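Local coordinates for threonine phosphate decarboxylase-like enzyme (Sulfurospirillum multivorans, PDB 6OUX), which catalyses the pyridoxal phosphate-dependent decarboxylation of L-serine O-phosphate to ethanolamine O-phosphate, which supplies the nucleotide-loop linkage of norcobamide, at residues 56-61 with 292-297; 88-93 with 285-290; 118-123 with 260-265; 213-218 with 222-227. All blocks are in the same frame, centred on the assembly; numbering follows the deposited sequence.

Contact 1 of 4, residues 56-61 with 292-297; sequences SELVLD and LKRYEE
Leu58 of helix 53-68 reaches across to the turn of helix 289-314 that carries Arg294 and Tyr295, a helix-helix contact within the class I/II aminotransferase fold of this decarboxylase. The backbones come nearest at Leu58 and Tyr295, whose CA atoms are 7.4 Å apart, so one leucine has to span most of the gap. It does so with CG anti to its backbone N (chi1 -176°), which carries the two methyl groups forward onto the facing helix. CD2 settles largely on main chain, 3.5 Å from Tyr295 N and 3.6 Å from Arg294 C, and touches Arg294 CB as well. CD1 lies against the root of the arginine alone. The aliphatic start of Arg294 crosses the leucine at about a right angle and then runs extended from CG to NE, past the apolar patch. Its charged end makes no ion pair across the contact: Arg294 NH1 stays 5.3 Å from Asp61 OD2, close enough for a probable mild attraction, while that carboxylate has its salt bridge with Arg65. Tyr295 adds little more than its CB, 4.2 Å from Leu58 CD2. Its ring meets that of Phe246 with the planes at about 30°, and its side chain also touches Ala55. The contact therefore grades from a buried tyrosine to an exposed arginine, with Leu58 bearing on both. Both methyl groups of the leucine converge on one carbon of the arginine, with Leu58 CD2 at 3.8 Å and CD1 at 3.9 Å from Arg294 CB.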
loop_
_atom_site.group_PDB
_atom_site.type_symbol
_atom_site.label_atom_id
_atom_site.label_comp_id
_atom_site.label_asym_id
_atom_site.label_seq_id
_atom_site.Cartn_x
_atom_site.Cartn_y
_atom_site.Cartn_z
ATOM N N SER A 56 -5.265 -19.648 4.487
ATOM C CA SER A 56 -6.175 -18.644 4.016
ATOM C C SER A 56 -7.595 -18.862 4.661
ATOM O O SER A 56 -8.157 -17.941 5.216
ATOM C CB SER A 56 -6.169 -18.749 2.487
ATOM O OG SER A 56 -7.159 -17.915 2.021
ATOM N N GLU A 57 -8.080 -20.105 4.666
ATOM C CA GLU A 57 -9.370 -20.499 5.277
ATOM C C GLU A 57 -9.330 -20.206 6.758
ATOM O O GLU A 57 -10.275 -19.644 7.268
ATOM C CB GLU A 57 -9.732 -22.003 5.075
ATOM C CG GLU A 57 -9.834 -22.442 3.623
ATOM C CD GLU A 57 -10.615 -23.724 3.352
ATOM O OE1 GLU A 57 -10.990 -24.461 4.305
ATOM O OE2 GLU A 57 -10.835 -24.015 2.148
ATOM N N LEU A 58 -8.203 -20.497 7.429
ATOM C CA LEU A 58 -8.026 -20.156 8.844
ATOM C C LEU A 58 -8.177 -18.675 9.127
ATOM O O LEU A 58 -8.937 -18.285 9.999
ATOM C CB LEU A 58 -6.690 -20.633 9.380
ATOM C CG LEU A 58 -6.391 -20.443 10.886
ATOM C CD1 LEU A 58 -7.297 -21.372 11.649
ATOM C CD2 LEU A 58 -4.917 -20.765 11.165
ATOM N N VAL A 59 -7.435 -17.851 8.380
ATOM C CA VAL A 59 -7.527 -16.399 8.522
ATOM C C VAL A 59 -8.919 -15.878 8.230
ATOM O O VAL A 59 -9.404 -15.046 8.975
ATOM C CB VAL A 59 -6.472 -15.681 7.664
ATOM C CG1 VAL A 59 -6.564 -14.159 7.851
ATOM C CG2 VAL A 59 -5.081 -16.087 8.115
ATOM N N LEU A 60 -9.576 -16.331 7.154
ATOM C CA LEU A 60 -10.962 -15.892 6.848
ATOM C C LEU A 60 -11.931 -16.238 7.983
ATOM O O LEU A 60 -12.872 -15.478 8.293
ATOM C CB LEU A 60 -11.470 -16.479 5.551
ATOM C CG LEU A 60 -10.787 -15.890 4.293
ATOM C CD1 LEU A 60 -11.083 -16.784 3.109
ATOM C CD2 LEU A 60 -11.276 -14.437 4.099
ATOM N N ASP A 61 -11.679 -17.360 8.642
ATOM C CA ASP A 61 -12.529 -17.825 9.717
ATOM C C ASP A 61 -12.374 -16.919 10.911
ATOM O O ASP A 61 -13.368 -16.602 11.513
ATOM C CB ASP A 61 -12.203 -19.277 10.084
ATOM C CG ASP A 61 -13.090 -19.808 11.146
ATOM O OD1 ASP A 61 -14.311 -19.938 10.905
ATOM O OD2 ASP A 61 -12.565 -20.041 12.206
ATOM N N LEU A 292 -1.204 -18.607 16.204
ATOM C CA LEU A 292 -0.002 -19.283 15.693
ATOM C C LEU A 292 -0.047 -20.787 15.881
ATOM O O LEU A 292 0.469 -21.528 15.064
ATOM C CB LEU A 292 1.282 -18.695 16.351
ATOM C CG LEU A 292 1.730 -17.414 15.650
ATOM C CD1 LEU A 292 2.721 -16.567 16.478
ATOM C CD2 LEU A 292 2.256 -17.725 14.224
ATOM N N LYS A 293 -0.697 -21.244 16.983
ATOM C CA LYS A 293 -0.904 -22.663 17.156
ATOM C C LYS A 293 -1.706 -23.294 16.045
ATOM O O LYS A 293 -1.347 -24.344 15.536
ATOM C CB LYS A 293 -1.562 -22.956 18.500
ATOM C CG LYS A 293 -1.808 -24.454 18.764
ATOM C CD LYS A 293 -2.264 -24.755 20.220
ATOM C CE LYS A 293 -1.155 -24.523 21.263
ATOM N NZ LYS A 293 -0.853 -23.099 21.667
ATOM N N ARG A 294 -2.805 -22.643 15.624
ATOM C CA ARG A 294 -3.592 -23.165 14.568
ATOM C C ARG A 294 -2.872 -22.978 13.215
ATOM O O ARG A 294 -3.032 -23.792 12.323
ATOM C CB ARG A 294 -4.960 -22.489 14.556
ATOM C CG ARG A 294 -5.755 -22.785 15.844
ATOM C CD ARG A 294 -7.215 -22.308 15.773
ATOM N NE ARG A 294 -7.739 -22.134 17.133
ATOM C CZ ARG A 294 -8.916 -21.568 17.458
ATOM N NH1 ARG A 294 -9.692 -21.066 16.538
ATOM N NH2 ARG A 294 -9.291 -21.480 18.718
ATOM N N TYR A 295 -2.162 -21.878 13.068
ATOM C CA TYR A 295 -1.434 -21.614 11.834
ATOM C C TYR A 295 -0.387 -22.700 11.578
ATOM O O TYR A 295 -0.137 -23.100 10.428
ATOM C CB TYR A 295 -0.788 -20.229 11.838
ATOM C CG TYR A 295 0.189 -20.109 10.680
ATOM C CD1 TYR A 295 -0.301 -20.080 9.374
ATOM C CD2 TYR A 295 1.580 -20.190 10.868
ATOM C CE1 TYR A 295 0.529 -20.035 8.278
ATOM C CE2 TYR A 295 2.449 -20.130 9.771
ATOM C CZ TYR A 295 1.899 -20.057 8.458
ATOM O OH TYR A 295 2.638 -20.073 7.263
ATOM N N GLU A 296 0.319 -23.050 12.612
ATOM C CA GLU A 296 1.317 -24.093 12.498
ATOM C C GLU A 296 0.712 -25.414 12.011
ATOM O O GLU A 296 1.333 -26.151 11.224
ATOM C CB GLU A 296 1.945 -24.192 13.848
ATOM C CG GLU A 296 3.138 -24.971 13.990
ATOM C CD GLU A 296 4.315 -24.541 13.114
ATOM O OE1 GLU A 296 4.356 -23.477 12.479
ATOM O OE2 GLU A 296 5.178 -25.405 13.068
ATOM N N GLU A 297 -0.487 -25.772 12.520
ATOM C CA GLU A 297 -1.158 -26.931 12.004
ATOM C C GLU A 297 -1.445 -26.801 10.503
ATOM O O GLU A 297 -1.286 -27.756 9.783
ATOM C CB GLU A 297 -2.485 -27.183 12.749
ATOM C CG GLU A 297 -2.408 -27.510 14.213
ATOM C CD GLU A 297 -3.760 -27.390 14.947
ATOM O OE1 GLU A 297 -4.829 -27.091 14.356
ATOM O OE2 GLU A 297 -3.732 -27.664 16.115
#

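Contact 2 of 4, residues 88-93 with 285-290; sequences QKVMAE and LFVRED
The Glu93 carboxylate brings OE2 up to Val287, while a second flat group, the guanidinium of Arg288, lies on the side of Val287 away from helix 84-95. One face of that guanidinium is covered toward its rim by Leu285 CD1, 3.4 Å above the plane. At its edge, in plane, stands Asp290 OD1, part of a salt bridge whose hydrogen bonds are both weak and long; Arg288 NH2 has a second carboxylate partner in Glu66. Val287 carries the contact. With CG1 anti to the carbonyl carbon (chi1 -53°), CG2 falls between the backbone N and the carbonyl carbon and presses on Val90 CG1 at 3.3 Å, tighter than usual for two carbons. Val287 CG1 instead meets the sulfur of the doubly bent Met91, with SD 4.0 Å away. On the more exposed side Glu93 OE2 lies 3.1 Å from Val287 O; both are acceptors and no hydrogen bond joins them, which probably makes this corner mildly unfavourable. Val287 occupies the break between helix 277-286 and helix 289-314, with Arg288 as N-cap of the latter. Helix 84-95 thus packs on the junction leading into a long helix, consistent with the interdomain helix of fold type I pyridoxal phosphate enzymes.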
loop_
_atom_site.group_PDB
_atom_site.type_symbol
_atom_site.label_atom_id
_atom_site.label_comp_id
_atom_site.label_asym_id
_atom_site.label_seq_id
_atom_site.Cartn_x
_atom_site.Cartn_y
_atom_site.Cartn_z
ATOM N N GLN A 88 6.052 -2.108 14.343
ATOM C CA GLN A 88 7.340 -2.649 14.756
ATOM C C GLN A 88 7.264 -3.400 16.074
ATOM O O GLN A 88 7.765 -4.571 16.236
ATOM C CB GLN A 88 8.351 -1.501 14.836
ATOM C CG GLN A 88 8.838 -0.991 13.508
ATOM C CD GLN A 88 9.955 -0.004 13.718
ATOM O OE1 GLN A 88 10.024 0.596 14.763
ATOM N NE2 GLN A 88 10.823 0.157 12.758
ATOM N N LYS A 89 6.606 -2.756 17.041
ATOM C CA LYS A 89 6.443 -3.354 18.337
ATOM C C LYS A 89 5.588 -4.607 18.317
ATOM O O LYS A 89 5.888 -5.548 19.016
ATOM C CB LYS A 89 5.987 -2.317 19.368
ATOM C CG LYS A 89 7.164 -1.429 19.771
ATOM C CD LYS A 89 6.761 -0.037 20.237
ATOM C CE LYS A 89 7.992 0.835 20.437
ATOM N NZ LYS A 89 7.805 2.156 19.788
ATOM N N VAL A 90 4.568 -4.671 17.469
ATOM C CA VAL A 90 3.769 -5.884 17.391
ATOM C C VAL A 90 4.641 -7.026 16.889
ATOM O O VAL A 90 4.617 -8.095 17.454
ATOM C CB VAL A 90 2.499 -5.691 16.554
ATOM C CG1 VAL A 90 1.752 -6.991 16.390
ATOM C CG2 VAL A 90 1.586 -4.668 17.222
ATOM N N MET A 91 5.386 -6.803 15.812
ATOM C CA MET A 91 6.235 -7.842 15.195
ATOM C C MET A 91 7.404 -8.294 16.143
ATOM O O MET A 91 7.778 -9.468 16.171
ATOM C CB MET A 91 6.723 -7.380 13.797
ATOM C CG MET A 91 5.647 -7.159 12.684
ATOM S SD MET A 91 4.833 -8.722 12.271
ATOM C CE MET A 91 6.084 -9.367 11.208
ATOM N N ALA A 92 7.921 -7.386 16.982
ATOM C CA ALA A 92 9.081 -7.708 17.842
ATOM C C ALA A 92 8.903 -8.895 18.798
ATOM O O ALA A 92 9.813 -9.706 18.958
ATOM C CB ALA A 92 9.525 -6.491 18.619
ATOM N N GLU A 93 7.745 -8.945 19.429
ATOM C CA GLU A 93 7.292 -10.067 20.221
ATOM C C GLU A 93 7.573 -11.383 19.499
ATOM O O GLU A 93 8.488 -12.139 19.900
ATOM C CB GLU A 93 5.781 -9.893 20.485
ATOM C CG GLU A 93 5.040 -11.096 21.064
ATOM C CD GLU A 93 3.542 -10.850 21.110
ATOM O OE1 GLU A 93 3.041 -10.381 22.166
ATOM O OE2 GLU A 93 2.873 -11.101 20.072
ATOM N N LEU A 285 -3.069 -10.324 14.299
ATOM C CA LEU A 285 -3.454 -11.702 14.374
ATOM C C LEU A 285 -2.246 -12.624 14.275
ATOM O O LEU A 285 -2.037 -13.507 15.106
ATOM C CB LEU A 285 -4.454 -11.995 13.251
ATOM C CG LEU A 285 -5.050 -13.388 13.286
ATOM C CD1 LEU A 285 -5.981 -13.549 14.496
ATOM C CD2 LEU A 285 -5.766 -13.559 11.977
ATOM N N PHE A 286 -1.429 -12.378 13.260
ATOM C CA PHE A 286 -0.340 -13.278 12.845
ATOM C C PHE A 286 0.698 -13.482 13.911
ATOM O O PHE A 286 1.439 -14.454 13.826
ATOM C CB PHE A 286 0.361 -12.749 11.584
ATOM C CG PHE A 286 -0.482 -12.751 10.347
ATOM C CD1 PHE A 286 -1.691 -13.434 10.261
ATOM C CD2 PHE A 286 -0.057 -12.019 9.228
ATOM C CE1 PHE A 286 -2.444 -13.383 9.083
ATOM C CE2 PHE A 286 -0.804 -11.961 8.071
ATOM C CZ PHE A 286 -1.976 -12.665 7.986
ATOM N N VAL A 287 0.704 -12.637 14.944
ATOM C CA VAL A 287 1.639 -12.808 16.076
ATOM C C VAL A 287 1.016 -13.239 17.395
ATOM O O VAL A 287 1.722 -13.444 18.403
ATOM C CB VAL A 287 2.578 -11.567 16.193
ATOM C CG1 VAL A 287 3.243 -11.303 14.842
ATOM C CG2 VAL A 287 1.850 -10.317 16.657
ATOM N N ARG A 288 -0.293 -13.468 17.418
ATOM C CA ARG A 288 -0.914 -14.024 18.617
ATOM C C ARG A 288 -0.527 -15.483 18.755
ATOM O O ARG A 288 -0.559 -16.232 17.795
ATOM C CB ARG A 288 -2.421 -13.903 18.581
ATOM C CG ARG A 288 -2.966 -12.791 19.458
ATOM C CD ARG A 288 -4.184 -12.214 18.836
ATOM N NE ARG A 288 -5.237 -13.185 18.759
ATOM C CZ ARG A 288 -6.400 -12.984 18.152
ATOM N NH1 ARG A 288 -6.644 -11.867 17.494
ATOM N NH2 ARG A 288 -7.316 -13.929 18.184
ATOM N N GLU A 289 -0.153 -15.872 19.969
ATOM C CA GLU A 289 0.075 -17.262 20.370
ATOM C C GLU A 289 -1.000 -18.264 19.937
ATOM O O GLU A 289 -0.683 -19.354 19.440
ATOM C CB GLU A 289 0.228 -17.316 21.915
ATOM C CG GLU A 289 0.338 -18.713 22.520
ATOM C CD GLU A 289 -1.007 -19.333 22.894
ATOM O OE1 GLU A 289 -1.795 -18.668 23.620
ATOM O OE2 GLU A 289 -1.269 -20.492 22.474
ATOM N N ASP A 290 -2.251 -17.952 20.240
ATOM C CA ASP A 290 -3.367 -18.857 19.948
ATOM C C ASP A 290 -3.633 -19.040 18.424
ATOM O O ASP A 290 -3.917 -20.140 17.930
ATOM C CB ASP A 290 -4.641 -18.374 20.653
ATOM C CG ASP A 290 -4.983 -16.874 20.365
ATOM O OD1 ASP A 290 -4.128 -15.973 20.528
ATOM O OD2 ASP A 290 -6.137 -16.586 20.005
#

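Contact 3 of 4, residues 118-123 with 260-265; sequences QEEVQK and SRKIDA
Glu120 and Lys262 meet through the ends of their side chains, and this pair is the nearest approach between the 118-123 loop and helix 260-266. The link is a long salt bridge, with Glu120 OE1 4.0 Å from Lys262 NZ, so the attraction is probably weak and no hydrogen bond comes with it. The two side chains cross obliquely. Lys262 sends its chain out from the helix nearly straight, with CG anti to the backbone N (chi1 -179°), and bends only at the last torsion, where NZ turns aside. Glu120 is folded at chi2 (84°), which curls the carboxylate back toward the ammonium group.

The close part of the contact is thus this one pair of side-chain ends, itself long. Each backbone is firm on its own account: the helix bonds Asp264 N to Ser260 O at 2.8 Å, and the loop makes a type I beta turn with Val121 N 3.2 Å from Gln118 O. By contrast, the remainder of the interface is loose, and Glu120 itself is exposed.

Around this loose bridge the framework is firmer. Asp259 accepts from the backbone N of Lys262 at the start of the helix, and Asp264 pairs with Arg85 of helix 84-95. The loop leads from helix 108-116 into strand 123-128, which lies between strands 173-177 and 143-148, while helix 260-266 follows strand 254-257 near the other edge of the same seven-stranded sheet.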
loop_
_atom_site.group_PDB
_atom_site.type_symbol
_atom_site.label_atom_id
_atom_site.label_comp_id
_atom_site.label_asym_id
_atom_site.label_seq_id
_atom_site.Cartn_x
_atom_site.Cartn_y
_atom_site.Cartn_z
ATOM N N GLN A 118 18.351 2.601 -3.773
ATOM C CA GLN A 118 19.088 3.545 -2.948
ATOM C C GLN A 118 20.384 3.856 -3.696
ATOM O O GLN A 118 20.880 3.024 -4.490
ATOM C CB GLN A 118 19.348 2.969 -1.545
ATOM C CG GLN A 118 18.095 2.465 -0.815
ATOM C CD GLN A 118 17.059 3.559 -0.516
ATOM O OE1 GLN A 118 15.985 3.700 -1.187
ATOM N NE2 GLN A 118 17.358 4.327 0.505
ATOM N N GLU A 119 20.950 5.042 -3.459
ATOM C CA GLU A 119 22.146 5.435 -4.226
ATOM C C GLU A 119 23.426 4.663 -3.894
ATOM O O GLU A 119 24.300 4.515 -4.740
ATOM C CB GLU A 119 22.351 6.956 -4.223
ATOM C CG GLU A 119 22.728 7.586 -2.895
ATOM C CD GLU A 119 22.782 9.112 -2.995
ATOM O OE1 GLU A 119 22.702 9.651 -4.138
ATOM O OE2 GLU A 119 22.897 9.770 -1.930
ATOM N N GLU A 120 23.534 4.086 -2.708
ATOM C CA GLU A 120 24.713 3.244 -2.414
ATOM C C GLU A 120 24.779 2.026 -3.307
ATOM O O GLU A 120 25.830 1.443 -3.459
ATOM C CB GLU A 120 24.746 2.703 -0.975
ATOM C CG GLU A 120 24.259 3.651 0.091
ATOM C CD GLU A 120 22.752 3.590 0.215
ATOM O OE1 GLU A 120 22.233 2.505 0.653
ATOM O OE2 GLU A 120 22.127 4.622 -0.161
ATOM N N VAL A 121 23.632 1.595 -3.847
ATOM C CA VAL A 121 23.565 0.390 -4.642
ATOM C C VAL A 121 24.067 0.678 -6.069
ATOM O O VAL A 121 23.357 1.226 -6.885
ATOM C CB VAL A 121 22.120 -0.177 -4.664
ATOM C CG1 VAL A 121 22.071 -1.496 -5.461
ATOM C CG2 VAL A 121 21.595 -0.331 -3.272
ATOM N N GLN A 122 25.294 0.275 -6.363
ATOM C CA GLN A 122 25.939 0.556 -7.652
ATOM C C GLN A 122 26.393 -0.684 -8.440
ATOM O O GLN A 122 26.653 -0.605 -9.640
ATOM C CB GLN A 122 27.182 1.415 -7.397
ATOM C CG GLN A 122 26.858 2.806 -6.908
ATOM C CD GLN A 122 26.022 3.595 -7.910
ATOM O OE1 GLN A 122 25.074 4.294 -7.528
ATOM N NE2 GLN A 122 26.364 3.494 -9.202
ATOM N N LYS A 123 26.503 -1.823 -7.780
ATOM C CA LYS A 123 26.638 -3.067 -8.522
ATOM C C LYS A 123 25.895 -4.093 -7.720
ATOM O O LYS A 123 26.165 -4.228 -6.547
ATOM C CB LYS A 123 28.064 -3.447 -8.681
ATOM C CG LYS A 123 28.342 -4.638 -9.511
ATOM C CD LYS A 123 29.847 -4.705 -9.830
ATOM C CE LYS A 123 30.104 -5.757 -10.873
ATOM N NZ LYS A 123 31.548 -5.978 -11.149
ATOM N N SER A 260 19.040 -0.768 11.981
ATOM C CA SER A 260 18.051 0.147 12.544
ATOM C C SER A 260 18.296 1.599 12.181
ATOM O O SER A 260 17.322 2.379 12.013
ATOM C CB SER A 260 17.907 -0.024 14.065
ATOM O OG SER A 260 19.133 0.230 14.674
ATOM N N ARG A 261 19.570 1.966 12.023
ATOM C CA ARG A 261 19.936 3.314 11.557
ATOM C C ARG A 261 19.318 3.612 10.173
ATOM O O ARG A 261 18.716 4.672 9.941
ATOM C CB ARG A 261 21.474 3.398 11.406
ATOM C CG ARG A 261 22.166 4.523 12.136
ATOM C CD ARG A 261 21.895 4.527 13.640
ATOM N NE ARG A 261 22.106 3.252 14.349
ATOM C CZ ARG A 261 23.169 2.921 15.102
ATOM N NH1 ARG A 261 24.207 3.722 15.211
ATOM N NH2 ARG A 261 23.201 1.743 15.711
ATOM N N LYS A 262 19.536 2.682 9.247
ATOM C CA LYS A 262 18.967 2.733 7.908
ATOM C C LYS A 262 17.412 2.798 7.957
ATOM O O LYS A 262 16.784 3.617 7.274
ATOM C CB LYS A 262 19.473 1.521 7.170
ATOM C CG LYS A 262 19.033 1.343 5.735
ATOM C CD LYS A 262 19.604 0.008 5.243
ATOM C CE LYS A 262 19.060 -0.443 3.880
ATOM N NZ LYS A 262 19.923 0.026 2.773
ATOM N N ILE A 263 16.774 1.948 8.750
ATOM C CA ILE A 263 15.291 2.081 8.903
ATOM C C ILE A 263 14.911 3.482 9.411
ATOM O O ILE A 263 13.927 4.076 8.921
ATOM C CB ILE A 263 14.711 1.019 9.817
ATOM C CG1 ILE A 263 14.817 -0.363 9.147
ATOM C CG2 ILE A 263 13.260 1.306 10.182
ATOM C CD1 ILE A 263 14.533 -1.489 10.101
ATOM N N ASP A 264 15.692 4.026 10.362
ATOM C CA ASP A 264 15.367 5.360 10.973
ATOM C C ASP A 264 15.396 6.401 9.893
ATOM O O ASP A 264 14.507 7.240 9.840
ATOM C CB ASP A 264 16.370 5.804 12.047
ATOM C CG ASP A 264 16.291 4.989 13.303
ATOM O OD1 ASP A 264 15.176 4.540 13.739
ATOM O OD2 ASP A 264 17.389 4.815 13.884
ATOM N N ALA A 265 16.431 6.327 9.035
ATOM C CA ALA A 265 16.611 7.244 7.901
ATOM C C ALA A 265 15.477 7.138 6.881
ATOM O O ALA A 265 14.905 8.141 6.456
ATOM C CB ALA A 265 17.959 6.996 7.224
#

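Contact 4 of 4, residues 213-218 with 222-227; sequences HFAYED and TCLSST
Asp218 OD1 is gripped twice: Thr222 N donates to its syn lone pair at 2.9 Å (N-H...O 157°), and water 3 donates to it as well. The other oxygen, OD2, accepts from Thr222 OG1; the modelled separation is very short, so its exact length is doubtful. A first torsion of 61° sets Asp218 CG between its backbone N and carbonyl carbon, turning the carboxylate back to close the short loop. Water 3 also donates to Thr222 O at 2.7 Å and accepts from Glu217 N, so main chain on both sides is tied through one molecule. Water 2 accepts from Leu224 N at 2.9 Å and lies beside Ala215 O, the two arms being joined by solvent here rather than by direct backbone pairing.

Leu224 fills the apolar part. Its CD1 packs 3.8 Å from Ala215 CB and also rests on Ala215 O, while CD2 faces the extended chain of Glu217, crossing it at about a right angle. The Glu217 carboxylate finds its stronger partners in Tyr186 and Leu189 N. With an alanine in place of Leu224, Ala215 and the Glu217 chain would probably lose their cover, and a gap would open beside the bridging waters. At the far end Cys223 SG sits over one face of the His213 ring, 4.1 Å from its centroid and 24° off the normal. Beyond it, Ser225 OG accepts from Thr227 N in an ST turn leading into helix 227-232. Two donors at OD1, a main-chain N-H and a water, are consistent with an ionised Asp218.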
loop_
_atom_site.group_PDB
_atom_site.type_symbol
_atom_site.label_atom_id
_atom_site.label_comp_id
_atom_site.label_asym_id
_atom_site.label_seq_id
_atom_site.Cartn_x
_atom_site.Cartn_y
_atom_site.Cartn_z
ATOM N N HIS A 213 8.582 -21.007 4.957
ATOM C CA HIS A 213 7.588 -21.741 5.796
ATOM C C HIS A 213 7.170 -23.082 5.143
ATOM O O HIS A 213 6.621 -23.936 5.804
ATOM C CB HIS A 213 6.304 -20.900 5.967
ATOM C CG HIS A 213 6.312 -19.966 7.111
ATOM N ND1 HIS A 213 7.466 -19.448 7.678
ATOM C CD2 HIS A 213 5.273 -19.373 7.756
ATOM C CE1 HIS A 213 7.126 -18.596 8.629
ATOM N NE2 HIS A 213 5.808 -18.553 8.709
ATOM N N PHE A 214 7.417 -23.262 3.853
ATOM C CA PHE A 214 7.134 -24.490 3.105
ATOM C C PHE A 214 8.275 -25.456 3.052
ATOM O O PHE A 214 8.053 -26.586 2.659
ATOM C CB PHE A 214 6.605 -24.158 1.697
ATOM C CG PHE A 214 5.509 -23.142 1.738
ATOM C CD1 PHE A 214 4.320 -23.438 2.404
ATOM C CD2 PHE A 214 5.692 -21.877 1.260
ATOM C CE1 PHE A 214 3.332 -22.484 2.517
ATOM C CE2 PHE A 214 4.687 -20.912 1.356
ATOM C CZ PHE A 214 3.524 -21.217 2.009
ATOM N N ALA A 215 9.445 -25.076 3.549
ATOM C CA ALA A 215 10.626 -25.961 3.513
ATOM C C ALA A 215 10.775 -26.713 4.844
ATOM O O ALA A 215 10.186 -26.359 5.909
ATOM C CB ALA A 215 11.898 -25.161 3.210
ATOM N N TYR A 216 11.566 -27.765 4.799
ATOM C CA TYR A 216 11.798 -28.502 6.033
ATOM C C TYR A 216 13.162 -29.148 5.971
ATOM O O TYR A 216 13.598 -29.506 4.897
ATOM C CB TYR A 216 10.662 -29.531 6.298
ATOM C CG TYR A 216 10.459 -30.544 5.216
ATOM C CD1 TYR A 216 9.644 -30.257 4.131
ATOM C CD2 TYR A 216 11.137 -31.760 5.218
ATOM C CE1 TYR A 216 9.490 -31.131 3.097
ATOM C CE2 TYR A 216 10.962 -32.682 4.175
ATOM C CZ TYR A 216 10.140 -32.350 3.118
ATOM O OH TYR A 216 9.951 -33.200 2.081
ATOM N N GLU A 217 13.806 -29.209 7.122
ATOM C CA GLU A 217 15.092 -29.875 7.289
ATOM C C GLU A 217 15.014 -31.147 8.151
ATOM O O GLU A 217 16.002 -31.840 8.219
ATOM C CB GLU A 217 16.145 -28.883 7.833
ATOM C CG GLU A 217 16.570 -27.885 6.742
ATOM C CD GLU A 217 17.703 -26.950 7.163
ATOM O OE1 GLU A 217 18.525 -27.380 8.045
ATOM O OE2 GLU A 217 17.755 -25.795 6.639
ATOM N N ASP A 218 13.864 -31.426 8.779
ATOM C CA ASP A 218 13.641 -32.590 9.653
ATOM C C ASP A 218 12.244 -33.129 9.397
ATOM O O ASP A 218 11.358 -32.410 8.870
ATOM C CB ASP A 218 13.831 -32.265 11.141
ATOM C CG ASP A 218 12.874 -31.203 11.673
ATOM O OD1 ASP A 218 12.103 -30.567 10.911
ATOM O OD2 ASP A 218 12.843 -31.015 12.907
ATOM N N THR A 222 9.818 -28.942 11.625
ATOM C CA THR A 222 10.156 -27.766 12.446
ATOM C C THR A 222 10.169 -26.509 11.559
ATOM O O THR A 222 10.796 -26.517 10.495
ATOM C CB THR A 222 11.519 -27.958 13.153
ATOM O OG1 THR A 222 11.563 -29.220 13.834
ATOM C CG2 THR A 222 11.781 -26.835 14.200
ATOM N N CYS A 223 9.445 -25.457 11.943
ATOM C CA CYS A 223 9.362 -24.259 11.109
ATOM C C CYS A 223 10.765 -23.661 11.044
ATOM O O CYS A 223 11.434 -23.560 12.045
ATOM C CB CYS A 223 8.414 -23.243 11.649
ATOM S SG CYS A 223 8.084 -21.896 10.495
ATOM N N LEU A 224 11.208 -23.336 9.849
ATOM C CA LEU A 224 12.522 -22.762 9.614
ATOM C C LEU A 224 12.371 -21.285 9.609
ATOM O O LEU A 224 11.294 -20.780 9.346
ATOM C CB LEU A 224 13.060 -23.201 8.245
ATOM C CG LEU A 224 13.303 -24.706 8.107
ATOM C CD1 LEU A 224 13.445 -25.089 6.653
ATOM C CD2 LEU A 224 14.534 -25.109 8.920
ATOM N N SER A 225 13.483 -20.597 9.844
ATOM C CA SER A 225 13.497 -19.155 9.894
ATOM C C SER A 225 14.910 -18.657 9.617
ATOM O O SER A 225 15.822 -19.186 10.191
ATOM C CB SER A 225 13.154 -18.685 11.290
ATOM O OG SER A 225 13.292 -17.282 11.259
ATOM N N SER A 226 15.058 -17.637 8.792
ATOM C CA SER A 226 16.381 -17.003 8.491
ATOM C C SER A 226 16.736 -15.845 9.546
ATOM O O SER A 226 17.752 -15.126 9.390
ATOM C CB SER A 226 16.374 -16.419 7.053
ATOM O OG SER A 226 15.943 -17.299 6.041
ATOM N N THR A 227 15.922 -15.683 10.623
ATOM C CA THR A 227 16.290 -14.692 11.687
ATOM C C THR A 227 17.658 -14.983 12.336
ATOM O O THR A 227 18.384 -14.023 12.665
ATOM C CB THR A 227 15.188 -14.619 12.767
ATOM O OG1 THR A 227 13.957 -14.266 12.152
ATOM C CG2 THR A 227 15.432 -13.574 13.873
HETATM O O HOH W 1 9.035 -27.182 8.232
HETATM O O HOH W 2 9.768 -24.057 7.426
HETATM O O HOH W 3 12.712 -28.235 9.653
#

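Contacts 1 and 2 form one cluster, their centres about 14 Å apart and both using helix 289-314; Leu292 CD2 lies 3.4 Å from Phe286 O, and Val59 packs on the Phe286 ring. Contact 4 borders the same helix, about 18 Å from contact 1 between centres, with Glu296 OE2 4.1 Å from Cys223 CB. Contact 3 is the outlier, about 35 Å from contact 1 between centres, yet it reaches contact 2 where Gln88 NE2 lies 3.7 Å from Ile263 CG2. Along the chain, contacts 2, 3 and 4 are nested in the loop closed by contact 1. All four lie away from the substrate-binding residues Asn181, Arg355 and Arg369.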